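Local coordinates for protein Cyclo(L-leucyl-L-phenylalanyl) synthase (Streptomyces noursei, PDB 3OQV) that catalyses the ATP-independent formation of cyclo(L-phenylalanyl-L-leucyl), an intermediate on the way to the antibacterial albonoursin, from two aminoacyl-tRNAs, at residues L122-D136 and L180-S194. Residues are numbered along the deposited sequence; the frame is centred on the assembly and turned at random. Where two conformers were deposited one is given.
Sequences LQETPEYRAVRERTD and LAEAPLFADSPGVFS. With DTD (dithiane diol), chain B; PO4 (phosphate ion), chain D.
Tyr128 backs onto Val192 and Arg132 onto Pro184 where helix 126-136 runs roughly antiparallel to helix 180-193, the axes of these segments approaching to 8.0 Å at an angle of 144°. The second helix is kinked, in part because Pro184 has no N-H to give to the preceding turn. The Pro184 ring enters a hole formed by Tyr128, Val131, Arg132 and Thr135; in return Val131 sits as a knob among Pro184, Asp188, Gly191 and Val192, CG1 lying 3.5 Å from Asp188 CB. Val131 CG2 lies against the backbone of Gly191, 3.9 Å from Gly191 C.

With CG anti to the backbone N (chi1 171°), the Tyr128 ring reaches the turn at Ala181, whose O lies at its edge, and its hydroxyl donates to Ala181 O at 2.7 Å. Gln123 NE2 and Arg132 NH1 both donate to that same OH, the former almost straight at 179°, giving the phenol oxygen three bonds. A phenylalanine here would probably keep much of the ring packing but leave Ala181 O without this donor and Gln123 and Arg132 without their shared acceptor.

In this Rossmann-fold enzyme, which resembles class I aminoacyl-tRNA synthetases, the second helix carries Glu182, which lines the dithiane diol pocket and, by similarity, may be critical in catalysis. Two residues earlier, Leu180 O lies over one face of the Arg132 guanidinium, offset toward its rim, and Arg132 NE forms a salt bridge with Asp136 OD1 (3.0 Å). Gln123 NE2 also holds a phosphate ion, probably from the crystallisation liquor, at 2.8 Å from its O1, with weak bonds from Arg132.

Nearer the sheet, Leu122 CD2 meets Leu185 CD2 tip to tip at 3.8 Å, and both leucines rest on Val65 of strand 59-67. At the outer side Arg134 NH1 makes a salt bridge to Asp188 OD2 (3.0 Å), while a water bridges Glu127 O and Gly191 O.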
ATOM      1  N   LEU A 122     -10.798   5.301  -2.129  1.00 23.04           N
ATOM      2  CA  LEU A 122     -11.108   3.904  -2.365  1.00 23.93           C
ATOM      3  C   LEU A 122     -11.978   3.366  -1.221  1.00 24.14           C
ATOM      4  O   LEU A 122     -12.881   2.529  -1.428  1.00 22.03           O
ATOM      5  CB  LEU A 122      -9.791   3.140  -2.442  1.00 21.72           C
ATOM      6  CG  LEU A 122      -9.867   1.665  -2.802  1.00 24.42           C
ATOM      7  CD1 LEU A 122     -10.594   1.471  -4.117  1.00 28.81           C
ATOM      8  CD2 LEU A 122      -8.449   1.112  -2.902  1.00 24.17           C
ATOM      9  N   GLN A 123     -11.776   3.928  -0.030  1.00 23.41           N
ATOM     10  CA  GLN A 123     -12.457   3.436   1.160  1.00 24.65           C
ATOM     11  C   GLN A 123     -13.945   3.758   1.110  1.00 25.80           C
ATOM     12  O   GLN A 123     -14.738   3.182   1.854  1.00 27.95           O
ATOM     13  CB  GLN A 123     -11.854   4.060   2.415  1.00 23.72           C
ATOM     14  CG  GLN A 123     -10.522   3.469   2.836  1.00 24.32           C
ATOM     15  CD  GLN A 123     -10.157   3.899   4.225  1.00 32.31           C
ATOM     16  OE1 GLN A 123     -10.205   5.091   4.536  1.00 30.30           O
ATOM     17  NE2 GLN A 123      -9.893   2.930   5.104  1.00 30.45           N
ATOM     18  N   GLU A 124     -14.316   4.690   0.244  1.00 26.44           N
ATOM     19  CA  GLU A 124     -15.722   5.062   0.066  1.00 28.64           C
ATOM     20  C   GLU A 124     -16.509   4.034  -0.746  1.00 31.73           C
ATOM     21  O   GLU A 124     -17.737   4.001  -0.684  1.00 34.86           O
ATOM     22  CB  GLU A 124     -15.831   6.444  -0.582  1.00 31.00           C
ATOM     23  CG  GLU A 124     -15.466   7.570   0.373  1.00 38.40           C
ATOM     24  CD  GLU A 124     -16.411   7.637   1.571  1.00 53.76           C
ATOM     25  OE1 GLU A 124     -17.578   8.051   1.387  1.00 60.24           O
ATOM     26  OE2 GLU A 124     -15.993   7.266   2.692  1.00 53.92           O
ATOM     27  N   THR A 125     -15.809   3.217  -1.528  1.00 29.18           N
ATOM     28  CA  THR A 125     -16.478   2.382  -2.518  1.00 28.39           C
ATOM     29  C   THR A 125     -17.103   1.177  -1.832  1.00 27.97           C
ATOM     30  O   THR A 125     -16.557   0.655  -0.862  1.00 26.57           O
ATOM     31  CB  THR A 125     -15.515   1.910  -3.619  1.00 27.23           C
ATOM     32  OG1 THR A 125     -14.490   1.095  -3.044  1.00 27.78           O
ATOM     33  CG2 THR A 125     -14.869   3.108  -4.310  1.00 27.48           C
ATOM     34  N   PRO A 126     -18.281   0.754  -2.312  1.00 27.84           N
ATOM     35  CA  PRO A 126     -18.898  -0.486  -1.854  1.00 30.27           C
ATOM     36  C   PRO A 126     -17.961  -1.686  -1.976  1.00 29.70           C
ATOM     37  O   PRO A 126     -17.933  -2.543  -1.091  1.00 30.02           O
ATOM     38  CB  PRO A 126     -20.090  -0.643  -2.800  1.00 28.70           C
ATOM     39  CG  PRO A 126     -20.486   0.756  -3.104  1.00 30.53           C
ATOM     40  CD  PRO A 126     -19.182   1.534  -3.178  1.00 29.23           C
ATOM     41  N   GLU A 127     -17.206  -1.747  -3.070  1.00 28.04           N
ATOM     42  CA  GLU A 127     -16.271  -2.840  -3.290  1.00 24.69           C
ATOM     43  C   GLU A 127     -15.297  -2.968  -2.123  1.00 26.68           C
ATOM     44  O   GLU A 127     -15.097  -4.058  -1.584  1.00 25.26           O
ATOM     45  CB  GLU A 127     -15.486  -2.626  -4.586  1.00 23.96           C
ATOM     46  CG  GLU A 127     -16.318  -2.772  -5.847  1.00 26.83           C
ATOM     47  CD  GLU A 127     -16.831  -1.443  -6.379  1.00 30.24           C
ATOM     48  OE1 GLU A 127     -16.876  -0.448  -5.611  1.00 32.96           O
ATOM     49  OE2 GLU A 127     -17.158  -1.388  -7.582  1.00 28.10           O
ATOM     50  N   TYR A 128     -14.705  -1.846  -1.720  1.00 23.34           N
ATOM     51  CA  TYR A 128     -13.751  -1.853  -0.618  1.00 22.73           C
ATOM     52  C   TYR A 128     -14.443  -2.221   0.681  1.00 21.10           C
ATOM     53  O   TYR A 128     -13.920  -3.003   1.472  1.00 24.01           O
ATOM     54  CB  TYR A 128     -13.077  -0.481  -0.473  1.00 20.18           C
ATOM     55  CG  TYR A 128     -12.223  -0.343   0.775  1.00 22.07           C
ATOM     56  CD1 TYR A 128     -10.856  -0.566   0.725  1.00 26.78           C
ATOM     57  CD2 TYR A 128     -12.796  -0.031   2.013  1.00 24.15           C
ATOM     58  CE1 TYR A 128     -10.055  -0.443   1.871  1.00 28.39           C
ATOM     59  CE2 TYR A 128     -12.002   0.123   3.161  1.00 25.28           C
ATOM     60  CZ  TYR A 128     -10.633  -0.095   3.075  1.00 29.59           C
ATOM     61  OH  TYR A 128      -9.835   0.009   4.191  1.00 28.98           O
ATOM     62  N   ARG A 129     -15.608  -1.628   0.918  0.50 23.62           N
ATOM     63  CA  ARG A 129     -16.316  -1.809   2.184  0.50 25.44           C
ATOM     64  C   ARG A 129     -16.641  -3.288   2.405  0.50 26.36           C
ATOM     65  O   ARG A 129     -16.429  -3.836   3.490  0.50 25.67           O
ATOM     66  CB  ARG A 129     -17.596  -0.961   2.202  0.50 25.88           C
ATOM     67  CG  ARG A 129     -17.327   0.543   2.093  0.50 30.68           C
ATOM     68  CD  ARG A 129     -18.483   1.384   2.630  0.50 35.46           C
ATOM     69  NE  ARG A 129     -19.778   0.917   2.144  0.50 41.49           N
ATOM     70  CZ  ARG A 129     -20.455   1.485   1.153  0.50 41.40           C
ATOM     71  NH1 ARG A 129     -19.971   2.555   0.538  0.50 40.02           N
ATOM     72  NH2 ARG A 129     -21.622   0.984   0.780  0.50 37.20           N
ATOM     73  N   ALA A 130     -17.118  -3.944   1.357  1.00 24.78           N
ATOM     74  CA  ALA A 130     -17.516  -5.346   1.484  1.00 28.18           C
ATOM     75  C   ALA A 130     -16.320  -6.210   1.901  1.00 27.97           C
ATOM     76  O   ALA A 130     -16.456  -7.135   2.710  1.00 29.64           O
ATOM     77  CB  ALA A 130     -18.132  -5.847   0.191  1.00 26.11           C
ATOM     78  N   VAL A 131     -15.153  -5.915   1.333  1.00 27.05           N
ATOM     79  CA  VAL A 131     -13.959  -6.671   1.655  1.00 27.05           C
ATOM     80  C   VAL A 131     -13.511  -6.354   3.071  1.00 25.94           C
ATOM     81  O   VAL A 131     -13.110  -7.242   3.817  1.00 27.53           O
ATOM     82  CB  VAL A 131     -12.823  -6.415   0.640  1.00 25.14           C
ATOM     83  CG1 VAL A 131     -11.538  -7.117   1.088  1.00 27.46           C
ATOM     84  CG2 VAL A 131     -13.252  -6.890  -0.743  1.00 25.04           C
ATOM     85  N   ARG A 132     -13.593  -5.080   3.444  1.00 27.01           N
ATOM     86  CA  ARG A 132     -13.147  -4.632   4.752  1.00 26.85           C
ATOM     87  C   ARG A 132     -13.935  -5.275   5.895  1.00 28.38           C
ATOM     88  O   ARG A 132     -13.366  -5.635   6.916  1.00 29.91           O
ATOM     89  CB  ARG A 132     -13.232  -3.102   4.831  1.00 29.14           C
ATOM     90  CG  ARG A 132     -12.966  -2.510   6.200  1.00 31.93           C
ATOM     91  CD  ARG A 132     -11.493  -2.417   6.495  1.00 36.85           C
ATOM     92  NE  ARG A 132     -11.245  -1.892   7.838  1.00 38.63           N
ATOM     93  CZ  ARG A 132     -10.846  -0.653   8.107  1.00 41.68           C
ATOM     94  NH1 ARG A 132     -10.642   0.219   7.127  1.00 40.26           N
ATOM     95  NH2 ARG A 132     -10.622  -0.294   9.362  1.00 43.14           N
ATOM     96  N   GLU A 133     -15.242  -5.419   5.717  1.00 30.81           N
ATOM     97  CA  GLU A 133     -16.043  -6.260   6.595  1.00 35.94           C
ATOM     98  C   GLU A 133     -15.332  -7.597   6.857  1.00 36.76           C
ATOM     99  O   GLU A 133     -15.224  -8.048   8.003  1.00 35.31           O
ATOM    100  CB  GLU A 133     -17.421  -6.486   5.966  1.00 36.94           C
ATOM    101  CG  GLU A 133     -18.494  -6.993   6.926  1.00 46.65           C
ATOM    102  CD  GLU A 133     -19.746  -7.488   6.205  1.00 54.58           C
ATOM    103  OE1 GLU A 133     -20.169  -6.847   5.217  1.00 57.09           O
ATOM    104  OE2 GLU A 133     -20.304  -8.526   6.625  1.00 57.05           O
ATOM    105  N   ARG A 134     -14.808  -8.200   5.793  1.00 35.26           N
ATOM    106  CA  ARG A 134     -14.252  -9.547   5.868  1.00 35.64           C
ATOM    107  C   ARG A 134     -12.885  -9.555   6.542  1.00 34.62           C
ATOM    108  O   ARG A 134     -12.611 -10.420   7.370  1.00 35.57           O
ATOM    109  CB  ARG A 134     -14.135 -10.168   4.475  1.00 33.03           C
ATOM    110  CG  ARG A 134     -15.383 -10.881   4.010  1.00 39.21           C
ATOM    111  CD  ARG A 134     -15.218 -11.349   2.576  1.00 44.45           C
ATOM    112  NE  ARG A 134     -16.263 -10.794   1.724  1.00 48.36           N
ATOM    113  CZ  ARG A 134     -16.059 -10.264   0.525  1.00 44.83           C
ATOM    114  NH1 ARG A 134     -14.838 -10.221  -0.003  1.00 32.07           N
ATOM    115  NH2 ARG A 134     -17.094  -9.798  -0.161  1.00 50.56           N
ATOM    116  N   THR A 135     -12.024  -8.603   6.177  1.00 33.69           N
ATOM    117  CA  THR A 135     -10.698  -8.508   6.790  1.00 33.58           C
ATOM    118  C   THR A 135     -10.745  -8.116   8.277  1.00 33.53           C
ATOM    119  O   THR A 135      -9.997  -8.665   9.082  1.00 33.23           O
ATOM    120  CB  THR A 135      -9.738  -7.555   6.018  1.00 34.26           C
ATOM    121  OG1 THR A 135     -10.319  -6.244   5.912  1.00 31.14           O
ATOM    122  CG2 THR A 135      -9.425  -8.102   4.634  1.00 30.21           C
ATOM    123  N   ASP A 136     -11.612  -7.168   8.630  1.00 33.39           N
ATOM    124  CA  ASP A 136     -11.852  -6.834  10.035  1.00 36.05           C
ATOM    125  C   ASP A 136     -12.239  -8.065  10.850  1.00 36.45           C
ATOM    126  O   ASP A 136     -11.584  -8.389  11.833  1.00 37.31           O
ATOM    127  CB  ASP A 136     -12.937  -5.764  10.164  1.00 37.93           C
ATOM    128  CG  ASP A 136     -12.418  -4.359   9.876  1.00 40.00           C
ATOM    129  OD1 ASP A 136     -11.182  -4.159   9.822  1.00 41.02           O
ATOM    130  OD2 ASP A 136     -13.254  -3.452   9.683  1.00 46.82           O
ATOM    131  N   LEU A 180      -4.843  -2.216   8.983  1.00 22.62           N
ATOM    132  CA  LEU A 180      -6.203  -2.692   8.727  1.00 26.92           C
ATOM    133  C   LEU A 180      -6.911  -1.964   7.583  1.00 26.89           C
ATOM    134  O   LEU A 180      -7.764  -2.551   6.931  1.00 26.64           O
ATOM    135  CB  LEU A 180      -7.070  -2.646   9.995  1.00 26.49           C
ATOM    136  CG  LEU A 180      -6.618  -3.602  11.099  1.00 34.73           C
ATOM    137  CD1 LEU A 180      -7.584  -3.581  12.276  1.00 35.05           C
ATOM    138  CD2 LEU A 180      -6.435  -5.023  10.565  1.00 38.84           C
ATOM    139  N   ALA A 181      -6.628  -0.671   7.403  1.00 25.78           N
ATOM    140  CA  ALA A 181      -7.111   0.062   6.232  1.00 26.15           C
ATOM    141  C   ALA A 181      -6.562  -0.504   4.912  1.00 25.67           C
ATOM    142  O   ALA A 181      -7.234  -0.448   3.885  1.00 27.05           O
ATOM    143  CB  ALA A 181      -6.794   1.573   6.357  1.00 25.91           C
ATOM    144  N   GLU A 182      -5.322  -0.990   4.940  1.00 25.45           N
ATOM    145  CA  GLU A 182      -4.637  -1.515   3.747  1.00 24.15           C
ATOM    146  C   GLU A 182      -5.042  -2.954   3.438  1.00 26.02           C
ATOM    147  O   GLU A 182      -4.871  -3.434   2.313  1.00 25.74           O
ATOM    148  CB  GLU A 182      -3.120  -1.471   3.957  1.00 25.20           C
ATOM    149  CG  GLU A 182      -2.536  -0.056   3.942  1.00 28.25           C
ATOM    150  CD  GLU A 182      -1.018  -0.060   3.886  1.00 30.26           C
ATOM    151  OE1 GLU A 182      -0.404  -0.920   4.545  1.00 30.59           O
ATOM    152  OE2 GLU A 182      -0.430   0.753   3.140  1.00 34.02           O
ATOM    153  N   ALA A 183      -5.554  -3.641   4.452  1.00 23.35           N
ATOM    154  CA  ALA A 183      -5.714  -5.092   4.402  1.00 27.00           C
ATOM    155  C   ALA A 183      -6.637  -5.597   3.285  1.00 25.29           C
ATOM    156  O   ALA A 183      -6.349  -6.633   2.684  1.00 24.04           O
ATOM    157  CB  ALA A 183      -6.178  -5.626   5.761  1.00 26.88           C
ATOM    158  N   PRO A 184      -7.764  -4.902   3.031  1.00 25.81           N
ATOM    159  CA  PRO A 184      -8.592  -5.286   1.880  1.00 26.14           C
ATOM    160  C   PRO A 184      -7.784  -5.405   0.589  1.00 26.32           C
ATOM    161  O   PRO A 184      -8.043  -6.299  -0.231  1.00 22.65           O
ATOM    162  CB  PRO A 184      -9.600  -4.135   1.786  1.00 23.86           C
ATOM    163  CG  PRO A 184      -9.804  -3.743   3.250  1.00 24.55           C
ATOM    164  CD  PRO A 184      -8.407  -3.849   3.845  1.00 26.32           C
ATOM    165  N   LEU A 185      -6.794  -4.536   0.428  1.00 23.99           N
ATOM    166  CA  LEU A 185      -5.972  -4.535  -0.781  1.00 27.78           C
ATOM    167  C   LEU A 185      -4.971  -5.693  -0.809  1.00 28.61           C
ATOM    168  O   LEU A 185      -4.777  -6.324  -1.849  1.00 28.70           O
ATOM    169  CB  LEU A 185      -5.251  -3.195  -0.958  1.00 28.21           C
ATOM    170  CG  LEU A 185      -6.143  -2.065  -1.499  1.00 29.41           C
ATOM    171  CD1 LEU A 185      -7.191  -1.671  -0.463  1.00 28.12           C
ATOM    172  CD2 LEU A 185      -5.322  -0.846  -1.888  1.00 34.81           C
ATOM    173  N   PHE A 186      -4.394  -6.028   0.344  1.00 26.93           N
ATOM    174  CA  PHE A 186      -3.450  -7.136   0.364  1.00 27.77           C
ATOM    175  C   PHE A 186      -4.064  -8.527   0.563  1.00 29.23           C
ATOM    176  O   PHE A 186      -3.457  -9.525   0.193  1.00 31.83           O
ATOM    177  CB  PHE A 186      -2.189  -6.860   1.224  1.00 27.99           C
ATOM    178  CG  PHE A 186      -2.449  -6.687   2.706  1.00 24.56           C
ATOM    179  CD1 PHE A 186      -2.676  -7.788   3.515  1.00 28.55           C
ATOM    180  CD2 PHE A 186      -2.225  -5.454   3.315  1.00 28.80           C
ATOM    181  CE1 PHE A 186      -2.831  -7.646   4.888  1.00 29.90           C
ATOM    182  CE2 PHE A 186      -2.351  -5.306   4.701  1.00 25.68           C
ATOM    183  CZ  PHE A 186      -2.618  -6.407   5.487  1.00 26.98           C
ATOM    184  N   ALA A 187      -5.325  -8.572   0.987  1.00 26.38           N
ATOM    185  CA  ALA A 187      -6.018  -9.839   1.157  1.00 27.00           C
ATOM    186  C   ALA A 187      -6.913 -10.175  -0.029  1.00 28.00           C
ATOM    187  O   ALA A 187      -7.134 -11.348  -0.337  1.00 28.64           O
ATOM    188  CB  ALA A 187      -6.818  -9.843   2.458  1.00 26.37           C
ATOM    189  N   ASP A 188      -7.466  -9.155  -0.679  1.00 27.56           N
ATOM    190  CA  ASP A 188      -8.570  -9.400  -1.597  1.00 27.29           C
ATOM    191  C   ASP A 188      -8.695  -8.293  -2.634  1.00 26.78           C
ATOM    192  O   ASP A 188      -9.775  -7.760  -2.835  1.00 26.29           O
ATOM    193  CB  ASP A 188      -9.891  -9.574  -0.830  1.00 26.77           C
ATOM    194  CG  ASP A 188     -10.976 -10.271  -1.668  1.00 29.92           C
ATOM    195  OD1 ASP A 188     -10.760 -10.503  -2.879  1.00 25.25           O
ATOM    196  OD2 ASP A 188     -12.066 -10.533  -1.131  1.00 30.13           O
ATOM    197  N   SER A 189      -7.612  -8.024  -3.359  1.00 25.46           N
ATOM    198  CA  SER A 189      -7.669  -7.129  -4.517  1.00 23.71           C
ATOM    199  C   SER A 189      -8.667  -7.540  -5.603  1.00 24.91           C
ATOM    200  O   SER A 189      -9.280  -6.674  -6.232  1.00 23.77           O
ATOM    201  CB  SER A 189      -6.277  -6.937  -5.128  1.00 23.43           C
ATOM    202  OG  SER A 189      -5.603  -5.850  -4.498  1.00 26.16           O
ATOM    203  N   PRO A 190      -8.839  -8.859  -5.832  1.00 22.43           N
ATOM    204  CA  PRO A 190      -9.871  -9.207  -6.803  1.00 24.11           C
ATOM    205  C   PRO A 190     -11.212  -8.595  -6.437  1.00 24.47           C
ATOM    206  O   PRO A 190     -11.888  -8.038  -7.304  1.00 26.36           O
ATOM    207  CB  PRO A 190      -9.936 -10.742  -6.742  1.00 23.49           C
ATOM    208  CG  PRO A 190      -8.556 -11.155  -6.294  1.00 23.68           C
ATOM    209  CD  PRO A 190      -8.077 -10.035  -5.373  1.00 23.81           C
ATOM    210  N   GLY A 191     -11.583  -8.673  -5.162  1.00 21.86           N
ATOM    211  CA  GLY A 191     -12.871  -8.151  -4.724  1.00 22.49           C
ATOM    212  C   GLY A 191     -12.904  -6.634  -4.635  1.00 24.23           C
ATOM    213  O   GLY A 191     -13.917  -6.007  -4.937  1.00 27.14           O
ATOM    214  N   VAL A 192     -11.798  -6.040  -4.206  1.00 21.09           N
ATOM    215  CA  VAL A 192     -11.700  -4.580  -4.126  1.00 20.25           C
ATOM    216  C   VAL A 192     -11.810  -3.897  -5.502  1.00 23.42           C
ATOM    217  O   VAL A 192     -12.429  -2.823  -5.631  1.00 22.00           O
ATOM    218  CB  VAL A 192     -10.395  -4.149  -3.416  1.00 22.16           C
ATOM    219  CG1 VAL A 192     -10.197  -2.638  -3.511  1.00 22.14           C
ATOM    220  CG2 VAL A 192     -10.439  -4.560  -1.924  1.00 21.95           C
ATOM    221  N   PHE A 193     -11.162  -4.478  -6.509  1.00 21.37           N
ATOM    222  CA  PHE A 193     -11.048  -3.832  -7.817  1.00 24.53           C
ATOM    223  C   PHE A 193     -11.929  -4.521  -8.858  1.00 23.82           C
ATOM    224  O   PHE A 193     -11.845  -4.205 -10.046  1.00 25.20           O
ATOM    225  CB  PHE A 193      -9.585  -3.797  -8.293  1.00 22.06           C
ATOM    226  CG  PHE A 193      -8.689  -3.003  -7.399  1.00 23.09           C
ATOM    227  CD1 PHE A 193      -8.750  -1.610  -7.399  1.00 25.56           C
ATOM    228  CD2 PHE A 193      -7.877  -3.638  -6.469  1.00 26.52           C
ATOM    229  CE1 PHE A 193      -7.963  -0.857  -6.533  1.00 24.77           C
ATOM    230  CE2 PHE A 193      -7.083  -2.897  -5.594  1.00 25.92           C
ATOM    231  CZ  PHE A 193      -7.129  -1.505  -5.623  1.00 26.95           C
ATOM    232  N   SER A 194     -12.689  -5.522  -8.419  1.00 26.67           N
ATOM    233  CA  SER A 194     -13.593  -6.289  -9.295  1.00 29.69           C
ATOM    234  C   SER A 194     -12.895  -6.879 -10.523  1.00 31.84           C
ATOM    235  O   SER A 194     -13.322  -6.662 -11.669  1.00 32.96           O
ATOM    236  CB  SER A 194     -14.795  -5.435  -9.748  1.00 31.00           C
ATOM    237  OG  SER A 194     -15.205  -4.508  -8.759  1.00 35.47           O
TER
HETATM  238  S1  DTD B 248      -0.924  -2.650  -0.027  1.00 71.60           S
HETATM  239  C1  DTD B 248       0.744  -2.971   0.442  1.00 67.05           C
HETATM  240  C2  DTD B 248       1.637  -2.018  -0.340  1.00 67.24           C
HETATM  241  O2  DTD B 248       2.973  -2.536  -0.398  1.00 66.75           O
HETATM  242  C3  DTD B 248       1.594  -0.636   0.308  1.00 65.51           C
HETATM  243  O3  DTD B 248       2.837   0.058   0.136  1.00 64.32           O
HETATM  244  C4  DTD B 248       0.462   0.198  -0.279  1.00 67.66           C
HETATM  245  S4  DTD B 248      -1.079  -0.657  -0.162  1.00 68.91           S
HETATM  246  P   PO4 D 250     -10.918   3.751   8.671  1.00 54.45           P
HETATM  247  O1  PO4 D 250      -9.655   3.430   7.895  1.00 51.72           O
HETATM  248  O2  PO4 D 250     -10.878   2.982   9.972  1.00 52.61           O
HETATM  249  O3  PO4 D 250     -11.009   5.235   8.937  1.00 52.33           O
HETATM  250  O4  PO4 D 250     -12.125   3.339   7.863  1.00 55.17           O
HETATM  251  O   HOH W   1     -16.162  -6.221  -3.043  1.00 23.38           O
HETATM  252  O   HOH W   2     -14.832  -2.077  -9.174  1.00 43.25           O
HETATM  253  O   HOH W   3      -9.239  -4.948   8.001  1.00 24.96           O